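Local structure of paenibacillus xanthan lyase (6F2P) at residues Ala567-Trp580 with Asp591-Asp605. The protein probably cleaves the polysaccharide xanthan by beta-elimination. Sequence-based numbering, arbitrary orientation.
Sequences AAVKGLREARSGSW and DSTLHTRNFMTLWFD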
ATOM      1  N   ALA A 567      24.441  15.855  13.985  1.00 16.70           N
ATOM      2  CA  ALA A 567      24.301  16.254  12.582  1.00 19.17           C
ATOM      3  C   ALA A 567      24.567  17.737  12.354  1.00 18.87           C
ATOM      4  O   ALA A 567      24.415  18.565  13.257  1.00 18.13           O
ATOM      5  CB  ALA A 567      22.920  15.885  12.047  1.00 13.91           C
ATOM      6  N   ALA A 568      24.963  18.057  11.128  1.00 14.51           N
ATOM      7  CA  ALA A 568      25.023  19.442  10.681  1.00 18.85           C
ATOM      8  C   ALA A 568      23.632  19.858  10.191  1.00 16.87           C
ATOM      9  O   ALA A 568      23.204  19.461   9.102  1.00 13.14           O
ATOM     10  CB  ALA A 568      26.050  19.603   9.574  1.00 12.00           C
ATOM     11  N   VAL A 569      22.938  20.644  11.010  1.00 14.36           N
ATOM     12  CA  VAL A 569      21.580  21.093  10.706  1.00 20.62           C
ATOM     13  C   VAL A 569      21.509  22.597  10.403  1.00 21.15           C
ATOM     14  O   VAL A 569      21.802  23.420  11.270  1.00 22.45           O
ATOM     15  CB  VAL A 569      20.627  20.811  11.886  1.00 17.35           C
ATOM     16  CG1 VAL A 569      19.182  21.097  11.486  1.00 13.62           C
ATOM     17  CG2 VAL A 569      20.793  19.387  12.378  1.00 17.35           C
ATOM     18  N   LYS A 570      21.101  22.951   9.186  1.00 19.30           N
ATOM     19  CA  LYS A 570      20.859  24.356   8.839  1.00 23.18           C
ATOM     20  C   LYS A 570      19.521  24.837   9.392  1.00 18.62           C
ATOM     21  O   LYS A 570      18.543  24.090   9.414  1.00 19.49           O
ATOM     22  CB  LYS A 570      20.915  24.565   7.321  1.00 15.92           C
ATOM     23  CG  LYS A 570      22.270  24.232   6.724  1.00 16.71           C
ATOM     24  CD  LYS A 570      22.351  24.621   5.266  1.00 24.34           C
ATOM     25  CE  LYS A 570      23.766  24.446   4.740  1.00 24.44           C
ATOM     26  NZ  LYS A 570      23.922  25.020   3.377  1.00 26.59           N
ATOM     27  N   GLY A 571      19.487  26.086   9.843  1.00 19.97           N
ATOM     28  CA  GLY A 571      18.295  26.644  10.454  1.00 17.82           C
ATOM     29  C   GLY A 571      17.971  28.025   9.918  1.00 28.71           C
ATOM     30  O   GLY A 571      18.869  28.791   9.560  1.00 29.81           O
ATOM     31  N   LEU A 572      16.680  28.343   9.859  1.00 25.25           N
ATOM     32  CA  LEU A 572      16.236  29.634   9.360  1.00 17.65           C
ATOM     33  C   LEU A 572      14.916  30.033  10.004  1.00 23.13           C
ATOM     34  O   LEU A 572      13.917  29.324   9.875  1.00 29.99           O
ATOM     35  CB  LEU A 572      16.078  29.590   7.843  1.00 15.14           C
ATOM     36  CG  LEU A 572      15.463  30.839   7.195  1.00 23.47           C
ATOM     37  CD1 LEU A 572      16.309  32.084   7.452  1.00 21.93           C
ATOM     38  CD2 LEU A 572      15.271  30.647   5.701  1.00 19.82           C
ATOM     39  N   ARG A 573      14.921  31.158  10.713  1.00 19.72           N
ATOM     40  CA  ARG A 573      13.695  31.749  11.234  1.00 17.68           C
ATOM     41  C   ARG A 573      13.379  33.022  10.433  1.00 21.99           C
ATOM     42  O   ARG A 573      14.095  34.013  10.527  1.00 20.62           O
ATOM     43  CB  ARG A 573      13.851  32.063  12.721  1.00 15.12           C
ATOM     44  CG  ARG A 573      12.593  32.585  13.368  1.00 20.89           C
ATOM     45  CD  ARG A 573      12.881  33.194  14.717  1.00 20.36           C
ATOM     46  NE  ARG A 573      13.521  32.245  15.615  1.00 24.41           N
ATOM     47  CZ  ARG A 573      12.887  31.581  16.576  1.00 23.12           C
ATOM     48  NH1 ARG A 573      11.584  31.769  16.760  1.00 19.14           N
ATOM     49  NH2 ARG A 573      13.558  30.733  17.351  1.00 22.80           N
ATOM     50  N   GLU A 574      12.330  32.990   9.619  1.00 20.34           N
ATOM     51  CA  GLU A 574      12.042  34.131   8.758  1.00 19.24           C
ATOM     52  C   GLU A 574      10.552  34.376   8.629  1.00 23.69           C
ATOM     53  O   GLU A 574       9.743  33.493   8.933  1.00 27.13           O
ATOM     54  CB  GLU A 574      12.651  33.931   7.370  1.00 15.38           C
ATOM     55  CG  GLU A 574      12.088  32.741   6.631  1.00 20.95           C
ATOM     56  CD  GLU A 574      12.535  32.690   5.192  1.00 21.99           C
ATOM     57  OE1 GLU A 574      12.043  31.826   4.435  1.00 24.09           O
ATOM     58  OE2 GLU A 574      13.380  33.518   4.814  1.00 27.85           O
ATOM     59  N   ALA A 575      10.203  35.588   8.194  1.00 24.25           N
ATOM     60  CA  ALA A 575       8.828  35.932   7.840  1.00 19.95           C
ATOM     61  C   ALA A 575       8.670  35.726   6.346  1.00 21.60           C
ATOM     62  O   ALA A 575       9.562  36.065   5.559  1.00 26.84           O
ATOM     63  CB  ALA A 575       8.514  37.371   8.209  1.00 11.96           C
ATOM     64  N   ARG A 576       7.546  35.154   5.942  1.00 18.10           N
ATOM     65  CA  ARG A 576       7.346  34.907   4.526  1.00 16.58           C
ATOM     66  C   ARG A 576       6.049  35.509   4.022  1.00 24.14           C
ATOM     67  O   ARG A 576       5.045  35.531   4.736  1.00 25.22           O
ATOM     68  CB  ARG A 576       7.422  33.415   4.228  1.00 17.47           C
ATOM     69  CG  ARG A 576       8.814  32.864   4.435  1.00 19.99           C
ATOM     70  CD  ARG A 576       8.894  31.418   4.047  1.00 17.95           C
ATOM     71  NE  ARG A 576       8.547  31.197   2.647  1.00 20.39           N
ATOM     72  CZ  ARG A 576       9.435  31.163   1.660  1.00 21.61           C
ATOM     73  NH1 ARG A 576      10.722  31.350   1.924  1.00 16.04           N
ATOM     74  NH2 ARG A 576       9.032  30.941   0.413  1.00 19.74           N
ATOM     75  N   SER A 577       6.092  36.031   2.800  1.00 23.20           N
ATOM     76  CA  SER A 577       4.898  36.586   2.182  1.00 19.50           C
ATOM     77  C   SER A 577       4.608  35.888   0.876  1.00 18.62           C
ATOM     78  O   SER A 577       5.513  35.383   0.201  1.00 16.32           O
ATOM     79  CB  SER A 577       5.020  38.095   1.966  1.00 17.16           C
ATOM     80  OG  SER A 577       4.895  38.789   3.194  1.00 20.47           O
ATOM     81  N   GLY A 578       3.330  35.851   0.540  1.00 15.69           N
ATOM     82  CA  GLY A 578       2.882  35.271  -0.706  1.00 16.72           C
ATOM     83  C   GLY A 578       1.375  35.339  -0.717  1.00 19.42           C
ATOM     84  O   GLY A 578       0.751  35.730   0.283  1.00 22.06           O
ATOM     85  N   SER A 579       0.787  34.959  -1.842  1.00 14.99           N
ATOM     86  CA  SER A 579      -0.660  34.895  -1.944  1.00 22.60           C
ATOM     87  C   SER A 579      -1.074  33.560  -2.547  1.00 19.93           C
ATOM     88  O   SER A 579      -0.265  32.860  -3.169  1.00 20.76           O
ATOM     89  CB  SER A 579      -1.198  36.058  -2.791  1.00 18.73           C
ATOM     90  OG  SER A 579      -0.920  35.861  -4.163  1.00 21.35           O
ATOM     91  N   TRP A 580      -2.345  33.222  -2.385  1.00 19.45           N
ATOM     92  CA  TRP A 580      -2.883  31.970  -2.904  1.00 16.89           C
ATOM     93  C   TRP A 580      -2.820  31.859  -4.419  1.00 19.77           C
ATOM     94  O   TRP A 580      -2.902  30.757  -4.964  1.00 23.06           O
ATOM     95  CB  TRP A 580      -4.314  31.787  -2.413  1.00 19.84           C
ATOM     96  CG  TRP A 580      -4.335  31.455  -0.979  1.00 19.77           C
ATOM     97  CD1 TRP A 580      -4.410  32.326   0.062  1.00 16.66           C
ATOM     98  CD2 TRP A 580      -4.236  30.147  -0.411  1.00 22.61           C
ATOM     99  NE1 TRP A 580      -4.380  31.640   1.251  1.00 16.56           N
ATOM    100  CE2 TRP A 580      -4.270  30.299   0.985  1.00 18.60           C
ATOM    101  CE3 TRP A 580      -4.135  28.859  -0.950  1.00 17.96           C
ATOM    102  CZ2 TRP A 580      -4.212  29.212   1.848  1.00 19.24           C
ATOM    103  CZ3 TRP A 580      -4.071  27.792  -0.093  1.00 17.48           C
ATOM    104  CH2 TRP A 580      -4.109  27.971   1.290  1.00 17.78           C
ATOM    105  N   ASP A 591      -6.926  34.478  -6.019  1.00 23.42           N
ATOM    106  CA  ASP A 591      -6.984  35.397  -4.879  1.00 21.04           C
ATOM    107  C   ASP A 591      -5.588  35.949  -4.631  1.00 23.44           C
ATOM    108  O   ASP A 591      -4.687  35.224  -4.206  1.00 26.78           O
ATOM    109  CB  ASP A 591      -7.497  34.681  -3.623  1.00 24.82           C
ATOM    110  CG  ASP A 591      -7.540  35.589  -2.380  1.00 29.92           C
ATOM    111  OD1 ASP A 591      -6.778  36.580  -2.274  1.00 27.68           O
ATOM    112  OD2 ASP A 591      -8.350  35.293  -1.478  1.00 34.15           O
ATOM    113  N   SER A 592      -5.425  37.248  -4.851  1.00 30.11           N
ATOM    114  CA  SER A 592      -4.100  37.852  -4.854  1.00 26.50           C
ATOM    115  C   SER A 592      -3.740  38.575  -3.570  1.00 23.63           C
ATOM    116  O   SER A 592      -2.637  39.114  -3.462  1.00 29.84           O
ATOM    117  CB  SER A 592      -3.932  38.787  -6.053  1.00 27.97           C
ATOM    118  OG  SER A 592      -3.990  38.061  -7.272  1.00 34.71           O
ATOM    119  N   THR A 593      -4.654  38.582  -2.604  1.00 19.56           N
ATOM    120  CA  THR A 593      -4.368  39.182  -1.303  1.00 21.29           C
ATOM    121  C   THR A 593      -3.112  38.585  -0.673  1.00 26.89           C
ATOM    122  O   THR A 593      -2.963  37.364  -0.567  1.00 30.54           O
ATOM    123  CB  THR A 593      -5.534  39.020  -0.328  1.00 26.54           C
ATOM    124  OG1 THR A 593      -6.703  39.653  -0.869  1.00 31.47           O
ATOM    125  CG2 THR A 593      -5.185  39.653   1.012  1.00 17.32           C
ATOM    126  N   LEU A 594      -2.204  39.464  -0.271  1.00 30.83           N
ATOM    127  CA  LEU A 594      -0.926  39.065   0.301  1.00 24.79           C
ATOM    128  C   LEU A 594      -1.082  38.702   1.776  1.00 27.34           C
ATOM    129  O   LEU A 594      -1.920  39.269   2.482  1.00 27.82           O
ATOM    130  CB  LEU A 594       0.060  40.213   0.162  1.00 29.15           C
ATOM    131  CG  LEU A 594       1.545  39.895   0.259  1.00 39.68           C
ATOM    132  CD1 LEU A 594       2.048  39.377  -1.088  1.00 31.29           C
ATOM    133  CD2 LEU A 594       2.308  41.135   0.714  1.00 36.48           C
ATOM    134  N   HIS A 595      -0.276  37.744   2.228  1.00 27.86           N
ATOM    135  CA  HIS A 595      -0.292  37.283   3.612  1.00 22.17           C
ATOM    136  C   HIS A 595       1.134  37.082   4.077  1.00 24.17           C
ATOM    137  O   HIS A 595       2.004  36.688   3.290  1.00 19.46           O
ATOM    138  CB  HIS A 595      -1.019  35.947   3.726  1.00 19.24           C
ATOM    139  CG  HIS A 595      -2.433  35.991   3.255  1.00 23.89           C
ATOM    140  ND1 HIS A 595      -3.437  36.595   3.975  1.00 21.95           N
ATOM    141  CD2 HIS A 595      -3.009  35.510   2.125  1.00 22.29           C
ATOM    142  CE1 HIS A 595      -4.578  36.483   3.313  1.00 27.06           C
ATOM    143  NE2 HIS A 595      -4.342  35.828   2.189  1.00 27.23           N
ATOM    144  N   THR A 596       1.378  37.335   5.358  1.00 19.49           N
ATOM    145  CA  THR A 596       2.713  37.158   5.897  1.00 20.94           C
ATOM    146  C   THR A 596       2.686  36.260   7.119  1.00 21.53           C
ATOM    147  O   THR A 596       1.996  36.547   8.102  1.00 24.51           O
ATOM    148  CB  THR A 596       3.390  38.494   6.248  1.00 22.08           C
ATOM    149  OG1 THR A 596       3.452  39.325   5.081  1.00 21.74           O
ATOM    150  CG2 THR A 596       4.798  38.239   6.743  1.00 18.43           C
ATOM    151  N   ARG A 597       3.438  35.168   7.048  1.00 18.33           N
ATOM    152  CA  ARG A 597       3.516  34.213   8.148  1.00 19.45           C
ATOM    153  C   ARG A 597       4.965  33.879   8.497  1.00 18.94           C
ATOM    154  O   ARG A 597       5.860  34.000   7.651  1.00 18.80           O
ATOM    155  CB  ARG A 597       2.740  32.950   7.790  1.00 20.47           C
ATOM    156  CG  ARG A 597       1.254  33.180   7.675  1.00 17.53           C
ATOM    157  CD  ARG A 597       0.729  33.676   9.003  1.00 18.17           C
ATOM    158  NE  ARG A 597      -0.723  33.767   9.027  1.00 21.06           N
ATOM    159  CZ  ARG A 597      -1.405  34.894   8.854  1.00 23.53           C
ATOM    160  NH1 ARG A 597      -0.760  36.040   8.645  1.00 19.53           N
ATOM    161  NH2 ARG A 597      -2.735  34.873   8.897  1.00 16.60           N
ATOM    162  N   ASN A 598       5.188  33.461   9.740  1.00 17.24           N
ATOM    163  CA  ASN A 598       6.536  33.160  10.234  1.00 20.41           C
ATOM    164  C   ASN A 598       6.837  31.672  10.291  1.00 22.01           C
ATOM    165  O   ASN A 598       5.979  30.874  10.668  1.00 22.32           O
ATOM    166  CB  ASN A 598       6.743  33.777  11.614  1.00 18.85           C
ATOM    167  CG  ASN A 598       6.452  35.264  11.632  1.00 22.90           C
ATOM    168  OD1 ASN A 598       6.925  36.011  10.766  1.00 24.17           O
ATOM    169  ND2 ASN A 598       5.648  35.702  12.607  1.00 15.75           N
ATOM    170  N   PHE A 599       8.059  31.301   9.922  1.00 24.64           N
ATOM    171  CA  PHE A 599       8.431  29.891   9.832  1.00 20.19           C
ATOM    172  C   PHE A 599       9.794  29.573  10.445  1.00 21.66           C
ATOM    173  O   PHE A 599      10.735  30.364  10.350  1.00 19.41           O
ATOM    174  CB  PHE A 599       8.432  29.426   8.372  1.00 20.67           C
ATOM    175  CG  PHE A 599       7.069  29.339   7.752  1.00 22.09           C
ATOM    176  CD1 PHE A 599       6.475  30.458   7.183  1.00 22.04           C
ATOM    177  CD2 PHE A 599       6.387  28.131   7.716  1.00 22.16           C
ATOM    178  CE1 PHE A 599       5.210  30.376   6.599  1.00 18.67           C
ATOM    179  CE2 PHE A 599       5.125  28.038   7.133  1.00 24.69           C
ATOM    180  CZ  PHE A 599       4.536  29.164   6.576  1.00 20.91           C
ATOM    181  N   MET A 600       9.883  28.399  11.065  1.00 24.13           N
ATOM    182  CA  MET A 600      11.153  27.827  11.495  1.00 17.85           C
ATOM    183  C   MET A 600      11.482  26.640  10.610  1.00 15.83           C
ATOM    184  O   MET A 600      10.782  25.631  10.627  1.00 16.19           O
ATOM    185  CB  MET A 600      11.081  27.358  12.948  1.00 17.79           C
ATOM    186  CG  MET A 600      12.304  26.553  13.376  1.00 19.46           C
ATOM    187  SD  MET A 600      13.837  27.512  13.230  1.00 23.06           S
ATOM    188  CE  MET A 600      13.538  28.755  14.487  1.00 14.62           C
ATOM    189  N   THR A 601      12.552  26.759   9.839  1.00 18.90           N
ATOM    190  CA  THR A 601      12.934  25.722   8.893  1.00 19.02           C
ATOM    191  C   THR A 601      14.248  25.056   9.301  1.00 19.82           C
ATOM    192  O   THR A 601      15.261  25.735   9.487  1.00 21.67           O
ATOM    193  CB  THR A 601      13.092  26.326   7.497  1.00 17.29           C
ATOM    194  OG1 THR A 601      11.974  27.173   7.229  1.00 16.50           O
ATOM    195  CG2 THR A 601      13.153  25.242   6.441  1.00 16.88           C
ATOM    196  N   LEU A 602      14.227  23.732   9.455  1.00 21.01           N
ATOM    197  CA  LEU A 602      15.430  22.970   9.785  1.00 15.55           C
ATOM    198  C   LEU A 602      15.680  21.944   8.683  1.00 15.91           C
ATOM    199  O   LEU A 602      14.743  21.275   8.245  1.00 18.17           O
ATOM    200  CB  LEU A 602      15.254  22.258  11.127  1.00 14.63           C
ATOM    201  CG  LEU A 602      14.792  23.097  12.327  1.00 18.01           C
ATOM    202  CD1 LEU A 602      14.525  22.218  13.533  1.00 16.50           C
ATOM    203  CD2 LEU A 602      15.807  24.165  12.680  1.00 14.67           C
ATOM    204  N   TRP A 603      16.924  21.815   8.223  1.00 12.43           N
ATOM    205  CA  TRP A 603      17.215  20.831   7.180  1.00 14.20           C
ATOM    206  C   TRP A 603      18.666  20.336   7.093  1.00 15.78           C
ATOM    207  O   TRP A 603      19.562  20.860   7.747  1.00 16.88           O
ATOM    208  CB  TRP A 603      16.738  21.330   5.814  1.00 14.66           C
ATOM    209  CG  TRP A 603      17.565  22.430   5.190  1.00 17.93           C
ATOM    210  CD1 TRP A 603      18.462  22.298   4.170  1.00 19.77           C
ATOM    211  CD2 TRP A 603      17.540  23.826   5.521  1.00 16.08           C
ATOM    212  NE1 TRP A 603      19.006  23.521   3.854  1.00 21.70           N
ATOM    213  CE2 TRP A 603      18.455  24.474   4.669  1.00 18.67           C
ATOM    214  CE3 TRP A 603      16.833  24.593   6.457  1.00 19.68           C
ATOM    215  CZ2 TRP A 603      18.684  25.850   4.727  1.00 16.13           C
ATOM    216  CZ3 TRP A 603      17.069  25.958   6.516  1.00 17.76           C
ATOM    217  CH2 TRP A 603      17.983  26.571   5.652  1.00 13.88           C
ATOM    218  N   PHE A 604      18.867  19.295   6.290  1.00 13.89           N
ATOM    219  CA  PHE A 604      20.191  18.763   6.007  1.00 14.21           C
ATOM    220  C   PHE A 604      20.614  19.169   4.610  1.00 21.91           C
ATOM    221  O   PHE A 604      19.793  19.207   3.682  1.00 21.64           O
ATOM    222  CB  PHE A 604      20.197  17.233   6.059  1.00 15.93           C
ATOM    223  CG  PHE A 604      19.786  16.652   7.384  1.00 18.19           C
ATOM    224  CD1 PHE A 604      20.524  16.902   8.529  1.00 14.39           C
ATOM    225  CD2 PHE A 604      18.686  15.813   7.474  1.00 15.62           C
ATOM    226  CE1 PHE A 604      20.153  16.350   9.744  1.00 19.55           C
ATOM    227  CE2 PHE A 604      18.313  15.248   8.692  1.00 15.79           C
ATOM    228  CZ  PHE A 604      19.045  15.521   9.826  1.00 18.49           C
ATOM    229  N   ASP A 605      21.902  19.445   4.448  1.00 24.25           N
ATOM    230  CA  ASP A 605      22.449  19.711   3.132  1.00 16.67           C
ATOM    231  C   ASP A 605      23.431  18.615   2.782  1.00 18.34           C
ATOM    232  O   ASP A 605      24.520  18.554   3.344  1.00 19.73           O
ATOM    233  CB  ASP A 605      23.141  21.075   3.104  1.00 19.49           C
ATOM    234  CG  ASP A 605      23.602  21.482   1.703  1.00 22.52           C
ATOM    235  OD1 ASP A 605      23.846  20.604   0.830  1.00 15.67           O
ATOM    236  OD2 ASP A 605      23.728  22.703   1.476  1.00 23.04           O
TER
HETATM  237  O   HOH W   1      11.601  28.973   5.079  1.00 16.55           O
HETATM  238  O   HOH W   2      -4.184  35.297  -1.196  1.00 20.80           O
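Two groups grip Glu574 OE1: Arg576 NH1 makes a salt bridge to it at 2.9 Å, with OE1 in the plane of the guanidinium and NH1 arriving on the syn side of the carboxylate, tilted out of its plane, and a water donates to it. A glutamate suits this place because one carboxylate oxygen can accept from both the guanidinium and the water, which links it to the hydroxyl of Thr601 on the opposite strand. Arg576 NE bonds instead to Thr429 O, which helps fix the guanidinium, while Arg576 CD lies 4.1 Å from Phe599 CD1.

Further along the same face, Lys570 CB sits over the centre of the Trp603 six-membered ring, 3.7 Å from the centroid, a CH-pi contact. With CG between the backbone N and carbonyl carbon (chi1 73°), the indole swings back over its cross-strand neighbour. The extended lysine chain then carries NZ into a salt bridge with Asp605 OD2, 3.0 Å away on the anti lone pair, so Lys570 offers methylenes to the indole face and its charge to the aspartate. Leu572 CB abuts the indole edge. Replacing Trp603 with an alanine would probably leave the Lys570 methylenes without their cover and Arg434 without its cation-pi partner.

On the other face, Met600, its unbranched chain bent at chi2 and chi3, lays CE over one face of the Arg573 guanidinium, toward its rim and 3.5 Å from Arg573 NH2; that guanidinium also gives NH1 to Asn523 O and Gly521 O.

Paired backbone hydrogen bonds from Lys570-Trp603 to Gly578-His595 make this an antiparallel beta-hairpin with a long connection, lying inside a five-stranded sheet of the family 8 super-sandwich domain.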